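PDB 6L7N: lipase, class 3 from Penicillium roqueforti FM164, which probably hydrolyses ester bonds of lipid substrates such as acylglycerols, as a class 3 lipase with an alpha/beta-hydrolase fold. Local coordinates for residues Asp26-Gln31 with Phe57-Ile62; Ala34-Ser39 with Ala49-Phe54; Tyr139-Val144 with Pro166-Tyr171; Ala19-Tyr24 with Gly41-Val46. All coordinates share one frame; numbering follows the deposited sequence.

Contact 1 of 4, residues Asp26-Gln31 with Phe57-Ile62; sequences DDYTAQ and FSNATI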
loop_
_atom_site.group_PDB
_atom_site.type_symbol
_atom_site.label_atom_id
_atom_site.label_comp_id
_atom_site.label_asym_id
_atom_site.label_seq_id
_atom_site.Cartn_x
_atom_site.Cartn_y
_atom_site.Cartn_z
ATOM N N ASP A 26 -6.197 -4.314 -17.296
ATOM C CA ASP A 26 -7.150 -5.412 -17.448
ATOM C C ASP A 26 -7.874 -5.721 -16.146
ATOM O O ASP A 26 -9.002 -6.218 -16.171
ATOM C CB ASP A 26 -6.433 -6.665 -17.922
ATOM C CG ASP A 26 -5.365 -6.361 -18.927
ATOM O OD1 ASP A 26 -5.623 -5.517 -19.817
ATOM O OD2 ASP A 26 -4.255 -6.948 -18.835
ATOM N N ASP A 27 -7.241 -5.470 -15.009
ATOM C CA ASP A 27 -7.891 -5.813 -13.750
ATOM C C ASP A 27 -8.741 -4.666 -13.215
ATOM O O ASP A 27 -9.852 -4.899 -12.727
ATOM C CB ASP A 27 -6.853 -6.225 -12.701
ATOM C CG ASP A 27 -6.253 -7.600 -12.974
ATOM O OD1 ASP A 27 -7.005 -8.551 -13.299
ATOM O OD2 ASP A 27 -5.021 -7.719 -12.875
ATOM N N TYR A 28 -8.272 -3.427 -13.313
ATOM C CA TYR A 28 -9.065 -2.344 -12.754
ATOM C C TYR A 28 -10.101 -1.794 -13.727
ATOM O O TYR A 28 -10.865 -0.898 -13.355
ATOM C CB TYR A 28 -8.161 -1.222 -12.208
ATOM C CG TYR A 28 -7.242 -0.490 -13.166
ATOM C CD1 TYR A 28 -7.739 0.426 -14.081
ATOM C CD2 TYR A 28 -5.861 -0.662 -13.095
ATOM C CE1 TYR A 28 -6.886 1.126 -14.933
ATOM C CE2 TYR A 28 -4.996 0.034 -13.947
ATOM C CZ TYR A 28 -5.517 0.923 -14.862
ATOM O OH TYR A 28 -4.676 1.628 -15.700
ATOM N N THR A 29 -10.186 -2.334 -14.941
ATOM C CA THR A 29 -11.330 -2.092 -15.807
ATOM C C THR A 29 -12.133 -3.360 -16.039
ATOM O O THR A 29 -12.961 -3.400 -16.955
ATOM C CB THR A 29 -10.894 -1.525 -17.158
ATOM O OG1 THR A 29 -10.229 -2.552 -17.902
ATOM C CG2 THR A 29 -9.970 -0.325 -16.974
ATOM N N ALA A 30 -11.885 -4.399 -15.254
ATOM C CA ALA A 30 -12.568 -5.665 -15.451
ATOM C C ALA A 30 -14.058 -5.535 -15.141
ATOM O O ALA A 30 -14.504 -4.653 -14.389
ATOM C CB ALA A 30 -11.937 -6.754 -14.581
ATOM N N GLN A 31 -14.835 -6.422 -15.753
ATOM C CA GLN A 31 -16.257 -6.499 -15.468
ATOM C C GLN A 31 -16.490 -7.239 -14.158
ATOM O O GLN A 31 -15.717 -8.121 -13.776
ATOM C CB GLN A 31 -17.001 -7.192 -16.614
ATOM C CG GLN A 31 -17.227 -6.271 -17.797
ATOM C CD GLN A 31 -18.032 -5.038 -17.419
ATOM O OE1 GLN A 31 -19.021 -5.127 -16.692
ATOM N NE2 GLN A 31 -17.594 -3.877 -17.891
ATOM N N PHE A 57 -12.134 0.710 -10.279
ATOM C CA PHE A 57 -12.120 2.124 -10.611
ATOM C C PHE A 57 -10.830 2.425 -11.361
ATOM O O PHE A 57 -9.754 1.974 -10.961
ATOM C CB PHE A 57 -12.276 2.988 -9.351
ATOM C CG PHE A 57 -11.423 2.553 -8.178
ATOM C CD1 PHE A 57 -11.829 1.521 -7.346
ATOM C CD2 PHE A 57 -10.242 3.214 -7.890
ATOM C CE1 PHE A 57 -11.056 1.134 -6.265
ATOM C CE2 PHE A 57 -9.465 2.838 -6.808
ATOM C CZ PHE A 57 -9.874 1.792 -5.994
ATOM N N SER A 58 -10.945 3.151 -12.467
ATOM C CA SER A 58 -9.859 3.273 -13.425
ATOM C C SER A 58 -9.215 4.646 -13.334
ATOM O O SER A 58 -9.857 5.627 -12.949
ATOM C CB SER A 58 -10.361 3.048 -14.859
ATOM O OG SER A 58 -9.312 3.198 -15.800
ATOM N N ASN A 59 -7.939 4.709 -13.704
ATOM C CA ASN A 59 -7.366 6.022 -13.945
ATOM C C ASN A 59 -7.930 6.570 -15.252
ATOM O O ASN A 59 -8.502 5.845 -16.077
ATOM C CB ASN A 59 -5.826 5.983 -13.942
ATOM C CG ASN A 59 -5.220 5.041 -15.000
ATOM O OD1 ASN A 59 -3.993 4.992 -15.162
ATOM N ND2 ASN A 59 -6.060 4.298 -15.705
ATOM N N ALA A 60 -7.796 7.874 -15.416
ATOM C CA ALA A 60 -8.451 8.544 -16.524
ATOM C C ALA A 60 -7.902 9.956 -16.654
ATOM O O ALA A 60 -6.796 10.240 -16.187
ATOM C CB ALA A 60 -9.967 8.567 -16.313
ATOM N N THR A 61 -8.652 10.829 -17.323
ATOM C CA THR A 61 -8.254 12.222 -17.446
ATOM C C THR A 61 -8.421 12.985 -16.141
ATOM O O THR A 61 -7.854 14.073 -16.001
ATOM C CB THR A 61 -9.073 12.906 -18.541
ATOM O OG1 THR A 61 -10.461 12.894 -18.175
ATOM C CG2 THR A 61 -8.909 12.182 -19.873
ATOM N N ILE A 62 -9.182 12.463 -15.179
ATOM C CA ILE A 62 -9.455 13.224 -13.962
ATOM C C ILE A 62 -8.788 12.633 -12.731
ATOM O O ILE A 62 -8.852 13.247 -11.655
ATOM C CB ILE A 62 -10.969 13.402 -13.733
ATOM C CG1 ILE A 62 -11.617 12.103 -13.266
ATOM C CG2 ILE A 62 -11.643 13.886 -15.015
ATOM C CD1 ILE A 62 -13.130 12.202 -13.133
#

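Contact 2 of 4, residues Ala34-Ser39 with Ala49-Phe54; sequences AKISCS and AGATVF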
loop_
_atom_site.group_PDB
_atom_site.type_symbol
_atom_site.label_atom_id
_atom_site.label_comp_id
_atom_site.label_asym_id
_atom_site.label_seq_id
_atom_site.Cartn_x
_atom_site.Cartn_y
_atom_site.Cartn_z
ATOM N N ALA A 34 -15.286 -10.917 -13.076
ATOM C CA ALA A 34 -14.104 -11.419 -13.764
ATOM C C ALA A 34 -13.016 -11.800 -12.765
ATOM O O ALA A 34 -12.927 -11.246 -11.667
ATOM C CB ALA A 34 -13.567 -10.374 -14.738
ATOM N N LYS A 35 -12.174 -12.752 -13.163
ATOM C CA LYS A 35 -11.063 -13.190 -12.328
ATOM C C LYS A 35 -9.889 -12.222 -12.441
ATOM O O LYS A 35 -9.564 -11.754 -13.532
ATOM C CB LYS A 35 -10.614 -14.589 -12.748
ATOM C CG LYS A 35 -11.757 -15.601 -12.797
ATOM C CD LYS A 35 -11.503 -16.703 -13.830
ATOM C CE LYS A 35 -12.632 -17.732 -13.798
ATOM N NZ LYS A 35 -12.216 -19.065 -14.327
ATOM N N ILE A 36 -9.252 -11.925 -11.300
ATOM C CA ILE A 36 -7.991 -11.188 -11.328
ATOM C C ILE A 36 -6.939 -12.014 -12.058
ATOM O O ILE A 36 -6.782 -13.217 -11.811
ATOM C CB ILE A 36 -7.509 -10.873 -9.901
ATOM C CG1 ILE A 36 -8.342 -9.769 -9.235
ATOM C CG2 ILE A 36 -6.031 -10.510 -9.901
ATOM C CD1 ILE A 36 -8.072 -9.668 -7.742
ATOM N N SER A 37 -6.173 -11.359 -12.934
ATOM C CA SER A 37 -5.127 -12.046 -13.670
ATOM C C SER A 37 -3.983 -11.082 -13.916
ATOM O O SER A 37 -4.200 -9.886 -14.114
ATOM C CB SER A 37 -5.641 -12.600 -15.011
ATOM O OG SER A 37 -4.693 -13.504 -15.538
ATOM N N CYS A 38 -2.764 -11.612 -13.893
ATOM C CA CYS A 38 -1.553 -10.842 -14.154
ATOM C C CYS A 38 -0.870 -11.461 -15.360
ATOM O O CYS A 38 -0.237 -12.511 -15.238
ATOM C CB CYS A 38 -0.629 -10.850 -12.953
ATOM S SG CYS A 38 -1.387 -10.069 -11.560
ATOM N N SER A 39 -0.975 -10.800 -16.512
ATOM C CA SER A 39 -0.461 -11.406 -17.734
ATOM C C SER A 39 1.046 -11.614 -17.661
ATOM O O SER A 39 1.562 -12.569 -18.242
ATOM C CB SER A 39 -0.844 -10.558 -18.949
ATOM O OG SER A 39 -0.338 -9.247 -18.862
ATOM N N ALA A 49 -5.906 -18.376 -5.764
ATOM C CA ALA A 49 -7.071 -18.247 -4.890
ATOM C C ALA A 49 -8.390 -18.180 -5.654
ATOM O O ALA A 49 -9.452 -18.330 -5.038
ATOM C CB ALA A 49 -6.930 -17.001 -4.010
ATOM N N GLY A 50 -8.363 -17.924 -6.962
ATOM C CA GLY A 50 -9.608 -17.735 -7.692
ATOM C C GLY A 50 -10.292 -16.398 -7.476
ATOM O O GLY A 50 -11.415 -16.203 -7.944
ATOM N N ALA A 51 -9.645 -15.463 -6.790
ATOM C CA ALA A 51 -10.276 -14.193 -6.443
ATOM C C ALA A 51 -10.835 -13.472 -7.670
ATOM O O ALA A 51 -10.219 -13.464 -8.739
ATOM C CB ALA A 51 -9.248 -13.315 -5.726
ATOM N N THR A 52 -12.019 -12.863 -7.503
ATOM C CA THR A 52 -12.749 -12.176 -8.564
ATOM C C THR A 52 -13.023 -10.719 -8.194
ATOM O O THR A 52 -13.125 -10.363 -7.016
ATOM C CB THR A 52 -14.088 -12.861 -8.850
ATOM O OG1 THR A 52 -14.919 -12.788 -7.689
ATOM C CG2 THR A 52 -13.867 -14.315 -9.192
ATOM N N VAL A 53 -13.175 -9.880 -9.214
ATOM C CA VAL A 53 -13.374 -8.451 -8.989
ATOM C C VAL A 53 -14.828 -8.174 -8.624
ATOM O O VAL A 53 -15.744 -8.511 -9.390
ATOM C CB VAL A 53 -12.968 -7.642 -10.231
ATOM C CG1 VAL A 53 -13.394 -6.185 -10.059
ATOM C CG2 VAL A 53 -11.479 -7.745 -10.448
ATOM N N PHE A 54 -15.044 -7.514 -7.466
ATOM C CA PHE A 54 -16.375 -7.012 -7.141
ATOM C C PHE A 54 -16.653 -5.650 -7.727
ATOM O O PHE A 54 -17.755 -5.396 -8.236
ATOM C CB PHE A 54 -16.543 -6.924 -5.641
ATOM C CG PHE A 54 -17.122 -8.126 -5.072
ATOM C CD1 PHE A 54 -18.472 -8.272 -4.974
ATOM C CD2 PHE A 54 -16.346 -9.135 -4.634
ATOM C CE1 PHE A 54 -19.026 -9.440 -4.433
ATOM C CE2 PHE A 54 -16.913 -10.308 -4.089
ATOM C CZ PHE A 54 -18.247 -10.452 -4.021
HETATM O O HOH W 1 -8.034 -15.000 -10.061
#

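Contact 3 of 4, residues Tyr139-Val144 with Pro166-Tyr171; sequences YELAVV and PSAKLY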
loop_
_atom_site.group_PDB
_atom_site.type_symbol
_atom_site.label_atom_id
_atom_site.label_comp_id
_atom_site.label_asym_id
_atom_site.label_seq_id
_atom_site.Cartn_x
_atom_site.Cartn_y
_atom_site.Cartn_z
ATOM N N TYR A 139 -15.563 -12.329 6.642
ATOM C CA TYR A 139 -14.311 -12.056 5.950
ATOM C C TYR A 139 -13.620 -10.840 6.551
ATOM O O TYR A 139 -14.265 -9.899 7.022
ATOM C CB TYR A 139 -14.547 -11.825 4.455
ATOM C CG TYR A 139 -14.753 -13.099 3.650
ATOM C CD1 TYR A 139 -15.169 -14.278 4.266
ATOM C CD2 TYR A 139 -14.536 -13.119 2.284
ATOM C CE1 TYR A 139 -15.357 -15.439 3.535
ATOM C CE2 TYR A 139 -14.724 -14.287 1.535
ATOM C CZ TYR A 139 -15.135 -15.441 2.173
ATOM O OH TYR A 139 -15.322 -16.599 1.434
ATOM N N GLU A 140 -12.294 -10.885 6.555
ATOM C CA GLU A 140 -11.507 -9.729 6.945
ATOM C C GLU A 140 -11.452 -8.746 5.782
ATOM O O GLU A 140 -11.817 -9.059 4.649
ATOM C CB GLU A 140 -10.100 -10.155 7.371
ATOM C CG GLU A 140 -9.219 -10.597 6.226
ATOM C CD GLU A 140 -7.832 -11.048 6.660
ATOM O OE1 GLU A 140 -7.349 -10.597 7.717
ATOM O OE2 GLU A 140 -7.224 -11.863 5.939
ATOM N N LEU A 141 -11.027 -7.525 6.070
ATOM C CA LEU A 141 -10.842 -6.528 5.034
ATOM C C LEU A 141 -9.360 -6.221 5.001
ATOM O O LEU A 141 -8.764 -5.943 6.044
ATOM C CB LEU A 141 -11.656 -5.251 5.292
ATOM C CG LEU A 141 -11.291 -4.060 4.383
ATOM C CD1 LEU A 141 -11.629 -4.311 2.916
ATOM C CD2 LEU A 141 -11.907 -2.743 4.840
ATOM N N ALA A 142 -8.769 -6.327 3.821
ATOM C CA ALA A 142 -7.348 -6.098 3.611
ATOM C C ALA A 142 -7.221 -4.984 2.586
ATOM O O ALA A 142 -7.760 -5.084 1.486
ATOM C CB ALA A 142 -6.647 -7.376 3.134
ATOM N N VAL A 143 -6.531 -3.915 2.954
ATOM C CA VAL A 143 -6.280 -2.797 2.068
ATOM C C VAL A 143 -4.804 -2.843 1.724
ATOM O O VAL A 143 -3.961 -2.960 2.621
ATOM C CB VAL A 143 -6.648 -1.464 2.735
ATOM C CG1 VAL A 143 -6.552 -0.328 1.742
ATOM C CG2 VAL A 143 -8.041 -1.547 3.382
ATOM N N VAL A 144 -4.496 -2.801 0.432
ATOM C CA VAL A 144 -3.136 -3.062 -0.009
ATOM C C VAL A 144 -2.756 -2.105 -1.135
ATOM O O VAL A 144 -3.594 -1.662 -1.929
ATOM C CB VAL A 144 -2.983 -4.539 -0.436
ATOM C CG1 VAL A 144 -4.016 -4.884 -1.507
ATOM C CG2 VAL A 144 -1.574 -4.833 -0.939
ATOM N N PRO A 166 -12.944 -1.362 11.929
ATOM C CA PRO A 166 -11.803 -1.121 12.824
ATOM C C PRO A 166 -10.712 -2.169 12.721
ATOM O O PRO A 166 -9.575 -1.884 13.093
ATOM C CB PRO A 166 -12.447 -1.113 14.220
ATOM C CG PRO A 166 -13.685 -1.916 14.062
ATOM C CD PRO A 166 -14.186 -1.572 12.695
ATOM N N SER A 167 -11.003 -3.370 12.223
ATOM C CA SER A 167 -9.982 -4.405 12.125
ATOM C C SER A 167 -9.416 -4.552 10.714
ATOM O O SER A 167 -8.812 -5.582 10.403
ATOM C CB SER A 167 -10.545 -5.730 12.625
ATOM O OG SER A 167 -10.862 -5.616 13.998
ATOM N N ALA A 168 -9.611 -3.547 9.859
ATOM C CA ALA A 168 -9.018 -3.551 8.532
ATOM C C ALA A 168 -7.503 -3.720 8.629
ATOM O O ALA A 168 -6.850 -3.094 9.469
ATOM C CB ALA A 168 -9.354 -2.241 7.806
ATOM N N LYS A 169 -6.952 -4.596 7.787
ATOM C CA LYS A 169 -5.510 -4.770 7.685
ATOM C C LYS A 169 -4.946 -3.857 6.605
ATOM O O LYS A 169 -5.611 -3.552 5.613
ATOM C CB LYS A 169 -5.143 -6.224 7.374
ATOM C CG LYS A 169 -6.107 -7.258 7.937
ATOM C CD LYS A 169 -6.089 -7.293 9.462
ATOM C CE LYS A 169 -6.906 -8.493 9.954
ATOM N NZ LYS A 169 -7.670 -8.193 11.176
ATOM N N LEU A 170 -3.699 -3.431 6.795
ATOM C CA LEU A 170 -3.014 -2.586 5.823
ATOM C C LEU A 170 -1.700 -3.247 5.432
ATOM O O LEU A 170 -0.896 -3.604 6.304
ATOM C CB LEU A 170 -2.761 -1.189 6.387
ATOM C CG LEU A 170 -1.739 -0.358 5.614
ATOM C CD1 LEU A 170 -2.275 0.073 4.244
ATOM C CD2 LEU A 170 -1.323 0.844 6.472
ATOM N N TYR A 171 -1.509 -3.453 4.128
ATOM C CA TYR A 171 -0.242 -3.923 3.559
ATOM C C TYR A 171 0.231 -2.846 2.595
ATOM O O TYR A 171 -0.311 -2.699 1.490
ATOM C CB TYR A 171 -0.399 -5.273 2.863
ATOM C CG TYR A 171 -0.610 -6.391 3.848
ATOM C CD1 TYR A 171 -1.885 -6.720 4.289
ATOM C CD2 TYR A 171 0.466 -7.116 4.337
ATOM C CE1 TYR A 171 -2.076 -7.733 5.193
ATOM C CE2 TYR A 171 0.277 -8.142 5.235
ATOM C CZ TYR A 171 -0.995 -8.438 5.664
ATOM O OH TYR A 171 -1.193 -9.458 6.572
HETATM O O HOH W 2 -10.417 -7.054 8.852
#

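Contact 4 of 4, residues Ala19-Tyr24 with Gly41-Val46; sequences AAAAYY and GNCPQV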
loop_
_atom_site.group_PDB
_atom_site.type_symbol
_atom_site.label_atom_id
_atom_site.label_comp_id
_atom_site.label_asym_id
_atom_site.label_seq_id
_atom_site.Cartn_x
_atom_site.Cartn_y
_atom_site.Cartn_z
ATOM N N ALA A 19 -1.317 -6.003 -4.860
ATOM C CA ALA A 19 -0.735 -4.755 -5.334
ATOM C C ALA A 19 -0.228 -4.910 -6.759
ATOM O O ALA A 19 -0.418 -4.024 -7.594
ATOM C CB ALA A 19 0.393 -4.309 -4.403
ATOM N N ALA A 20 0.397 -6.046 -7.059
ATOM C CA ALA A 20 0.885 -6.281 -8.417
ATOM C C ALA A 20 -0.266 -6.285 -9.417
ATOM O O ALA A 20 -0.147 -5.753 -10.523
ATOM C CB ALA A 20 1.661 -7.601 -8.479
ATOM N N ALA A 21 -1.392 -6.884 -9.045
ATOM C CA ALA A 21 -2.535 -6.889 -9.952
ATOM C C ALA A 21 -3.075 -5.480 -10.168
ATOM O O ALA A 21 -3.548 -5.159 -11.263
ATOM C CB ALA A 21 -3.624 -7.810 -9.408
ATOM N N ALA A 22 -2.986 -4.622 -9.148
ATOM C CA ALA A 22 -3.486 -3.258 -9.282
ATOM C C ALA A 22 -2.859 -2.501 -10.447
ATOM O O ALA A 22 -3.442 -1.523 -10.922
ATOM C CB ALA A 22 -3.233 -2.451 -8.001
ATOM N N TYR A 23 -1.680 -2.904 -10.904
ATOM C CA TYR A 23 -1.060 -2.182 -12.005
ATOM C C TYR A 23 -1.650 -2.531 -13.363
ATOM O O TYR A 23 -1.381 -1.814 -14.328
ATOM C CB TYR A 23 0.441 -2.445 -12.031
ATOM C CG TYR A 23 1.193 -1.609 -11.014
ATOM C CD1 TYR A 23 1.642 -0.336 -11.331
ATOM C CD2 TYR A 23 1.440 -2.092 -9.737
ATOM C CE1 TYR A 23 2.337 0.434 -10.393
ATOM C CE2 TYR A 23 2.128 -1.330 -8.792
ATOM C CZ TYR A 23 2.569 -0.070 -9.129
ATOM O OH TYR A 23 3.255 0.682 -8.195
ATOM N N TYR A 24 -2.453 -3.591 -13.459
ATOM C CA TYR A 24 -2.952 -4.080 -14.744
ATOM C C TYR A 24 -4.274 -3.409 -15.090
ATOM O O TYR A 24 -5.279 -3.630 -14.401
ATOM C CB TYR A 24 -3.155 -5.595 -14.712
ATOM C CG TYR A 24 -1.890 -6.400 -14.726
ATOM C CD1 TYR A 24 -1.198 -6.636 -13.556
ATOM C CD2 TYR A 24 -1.394 -6.936 -15.909
ATOM C CE1 TYR A 24 -0.049 -7.371 -13.546
ATOM C CE2 TYR A 24 -0.232 -7.684 -15.912
ATOM C CZ TYR A 24 0.434 -7.903 -14.726
ATOM O OH TYR A 24 1.597 -8.632 -14.699
ATOM N N GLY A 41 2.664 -12.678 -15.142
ATOM C CA GLY A 41 3.004 -13.771 -14.256
ATOM C C GLY A 41 3.496 -13.368 -12.884
ATOM O O GLY A 41 4.232 -14.137 -12.256
ATOM N N ASN A 42 3.096 -12.197 -12.381
ATOM C CA ASN A 42 3.563 -11.740 -11.077
ATOM C C ASN A 42 2.460 -11.710 -10.014
ATOM O O ASN A 42 2.651 -11.110 -8.949
ATOM C CB ASN A 42 4.252 -10.372 -11.196
ATOM C CG ASN A 42 3.361 -9.307 -11.799
ATOM O OD1 ASN A 42 2.388 -9.609 -12.497
ATOM N ND2 ASN A 42 3.696 -8.042 -11.538
ATOM N N CYS A 43 1.319 -12.359 -10.258
ATOM C CA CYS A 43 0.458 -12.631 -9.106
ATOM C C CYS A 43 -0.060 -14.075 -9.118
ATOM O O CYS A 43 -1.279 -14.302 -9.047
ATOM C CB CYS A 43 -0.700 -11.623 -9.034
ATOM S SG CYS A 43 -1.944 -11.630 -10.363
ATOM N N PRO A 44 0.828 -15.079 -9.181
ATOM C CA PRO A 44 0.330 -16.462 -9.330
ATOM C C PRO A 44 -0.515 -16.934 -8.158
ATOM O O PRO A 44 -1.504 -17.647 -8.362
ATOM C CB PRO A 44 1.620 -17.284 -9.468
ATOM C CG PRO A 44 2.676 -16.445 -8.801
ATOM C CD PRO A 44 2.303 -15.035 -9.149
ATOM N N GLN A 45 -0.155 -16.562 -6.924
ATOM C CA GLN A 45 -0.933 -17.033 -5.779
ATOM C C GLN A 45 -2.291 -16.342 -5.692
ATOM O O GLN A 45 -3.264 -16.931 -5.193
ATOM C CB GLN A 45 -0.130 -16.846 -4.495
ATOM C CG GLN A 45 1.126 -17.713 -4.431
ATOM C CD GLN A 45 1.840 -17.624 -3.094
ATOM O OE1 GLN A 45 1.794 -16.596 -2.421
ATOM N NE2 GLN A 45 2.496 -18.709 -2.699
ATOM N N VAL A 46 -2.392 -15.112 -6.205
ATOM C CA VAL A 46 -3.701 -14.477 -6.312
ATOM C C VAL A 46 -4.590 -15.267 -7.259
ATOM O O VAL A 46 -5.725 -15.623 -6.923
ATOM C CB VAL A 46 -3.570 -13.020 -6.783
ATOM C CG1 VAL A 46 -4.938 -12.492 -7.157
ATOM C CG2 VAL A 46 -2.946 -12.174 -5.690
HETATM O O HOH W 3 2.272 -5.452 -11.923
#

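Contact 1 of 4, residues Asp26-Gln31 with Phe57-Ile62
With chi1 at 62°, Tyr28 places CG in the crowded position between its backbone N and carbonyl carbon, which swings the phenol off the end of helix 25-28 towards Ser58 and Asn59. Asn59 takes the same kind of rotamer (chi1 59°), and its amide comes up beside the phenol oxygen, the amide plane almost perpendicular to the ring. Asn59 ND2 lies 3.0 Å from Tyr28 OH. The other end of that amide is held from outside, since Asn59 OD1 accepts a hydrogen bond from Arg83 of strand 77-83. Ser58 meets the ring at its edge, with OG near the ring plane and 3.3 Å from Tyr28 CE1. Its hydroxyl turns back on its own segment and donates to Asn59 O over 2.8 Å, reaching a lone pair in the carbonyl plane. Thr29 adds its methyl, CG2 lying 3.8 Å from Ser58 OG, while its own hydroxyl is bonded to Ala25 O. Phe57 is the last residue of edge strand 52-57 and pairs with Gly67. The serine proton goes to Asn59 O and the asparagine carbonyl oxygen to Arg83, which probably fixes the turn of both side chains beside the phenol.

Contact 2 of 4, residues Ala34-Ser39 with Ala49-Phe54
The flat groups that meet are peptide units, with the carbonyls of Ala34 and Ala51 each presenting oxygen to an N-H of the facing chain. Val53 N donates to Ala34 O over 2.8 Å, nearly along the C=O axis. Ala51 O is approached by Ile36 N at 3.1 Å, the donor tilted 19° from the carbonyl plane. A water adds a second link here, donating to both Ala51 O and Ile36 O. Between the two direct bonds Lys35 and Thr52 face each other with CA atoms 4.2 Å apart, as the non-hydrogen-bonded pair of an isolated antiparallel bridge. The bridge lays an irregular N-terminal chain along the start of strand 52-57, an outermost strand of the mixed central sheet of this alpha/beta-hydrolase fold; on its other side strand 52-57 pairs with strand 66-72. Thr52 CA also comes within 3.2 Å of Ala34 O, a CA-H...O contact. Among the side chains, Ile36 has CG1 anti to its carbonyl carbon (chi1 -73°), which sends that branch across Val53 at about a right angle, with Ile36 CG1 3.9 Å from Val53 CG2. Beyond it Ile36 CD1 reaches 4.3 Å from Ala51 CB. Tyr18 and Ala21 of helix 6-22 pack on this isoleucine, and Phe68 and Ala70 of strand 66-72 also touch it.

Contact 3 of 4, residues Tyr139-Val144 with Pro166-Tyr171
Glu140 opens the pairing by extending its carboxylate across the aliphatic part of Lys169 at about a right angle, OE1 lying 3.1 Å from Lys169 CE. The lysine chain bends at chi2 (-66°), which takes NZ back over its own segment to donate a 3.0 Å hydrogen bond to Ser167 O. The charged ends of Glu140 and Lys169 stay beyond salt-bridge range, so any attraction between them is probably modest. Leu141 follows with its carbonyl in a nearly straight bond, Lys169 N donating to Leu141 O at 2.9 Å. A water joins Leu141 N to Ser167 O, and Leu141 CD2 packs 3.9 Å from Ala168 CB. Replacing Lys169 by an alanine would probably leave Ser167 O without its ammonium partner and uncover the flank of the Glu140 carboxylate. Ala142 lies beside Lys169 in parallel register, its side chain on the same face of the sheet. Val143 then uses both backbone groups: its N donates to Lys169 O at 2.8 Å, and its O accepts from Tyr171 N. Val144, last in line, sets CG2 4.0 Å from Tyr171 CB. These strands are the two ends of a beta-alpha-beta unit whose connecting helix 148-161 touches Val143 and Leu170, and strand 140-146 runs on into what is probably the nucleophile elbow. Strand 77-83 pairs along the far edge of 140-146, while helix 6-22 covers the Ala142 and Val144 face, where Trp15 stacks on Tyr171.

Contact 4 of 4, residues Ala19-Tyr24 with Gly41-Val46
Asn42 and Tyr24 meet where the N-terminal helix 6-22 of the alpha/beta-hydrolase fold runs out beside the start of helix 44-49. Gly41 has a positive phi that suits glycine and leads into Asn42. The asparagine side chain (chi1 57°, CG lying between N and the carbonyl carbon) approaches the phenol from the opposite direction, the amide plane turned 63° from the ring. Tyr24 OH donates to Asn42 OD1 in a short 2.5 Å bond from 32° out of the carbonyl plane, the oxygen lying near the ring plane at its edge. The same hydroxyl is also bonded to Lys40 N. Asn42 ND2 serves Lys267 O near the C terminus. A water 3.0 Å from Asn42 ND2 accepts from it and donates to Ala20 O. Every polar atom of the amide is engaged, and a leucine in its place would probably leave the Tyr24 hydroxyl without its acceptor and Lys267 O without its donor. Ala20 CB packs 3.7 Å from Asn42 ND2, and at the same distance from Asn42 O, a buried carbonyl oxygen that has no polar partner in the model. Next comes Cys43, the N-cap residue of helix 44-49, disulfide-bonded to Cys38; its SG lies 4.3 Å from the Ala21 methyl carbon CB.

From the N terminus, helix 6-22 supplies the first half of contact 4, which closes when residues 41-46 return to it. Helix 25-28 opens contact 1 before that happens, so contacts 1 and 4 cross, as do contacts 2 and 4. Contact 2 opens at 34-39, closes on 49-54 and lies nested within the larger loop that contact 1 completes at 57-62. The Cys38-Cys43 disulfide joins contacts 2 and 4 directly, and Asp27 OD1 probably hydrogen-bonds Ser37 N, joining contacts 1 and 2. Contact 3 follows in series, deeper in the central sheet; the N-terminal region reaches it through Ala19, which packs on Val144.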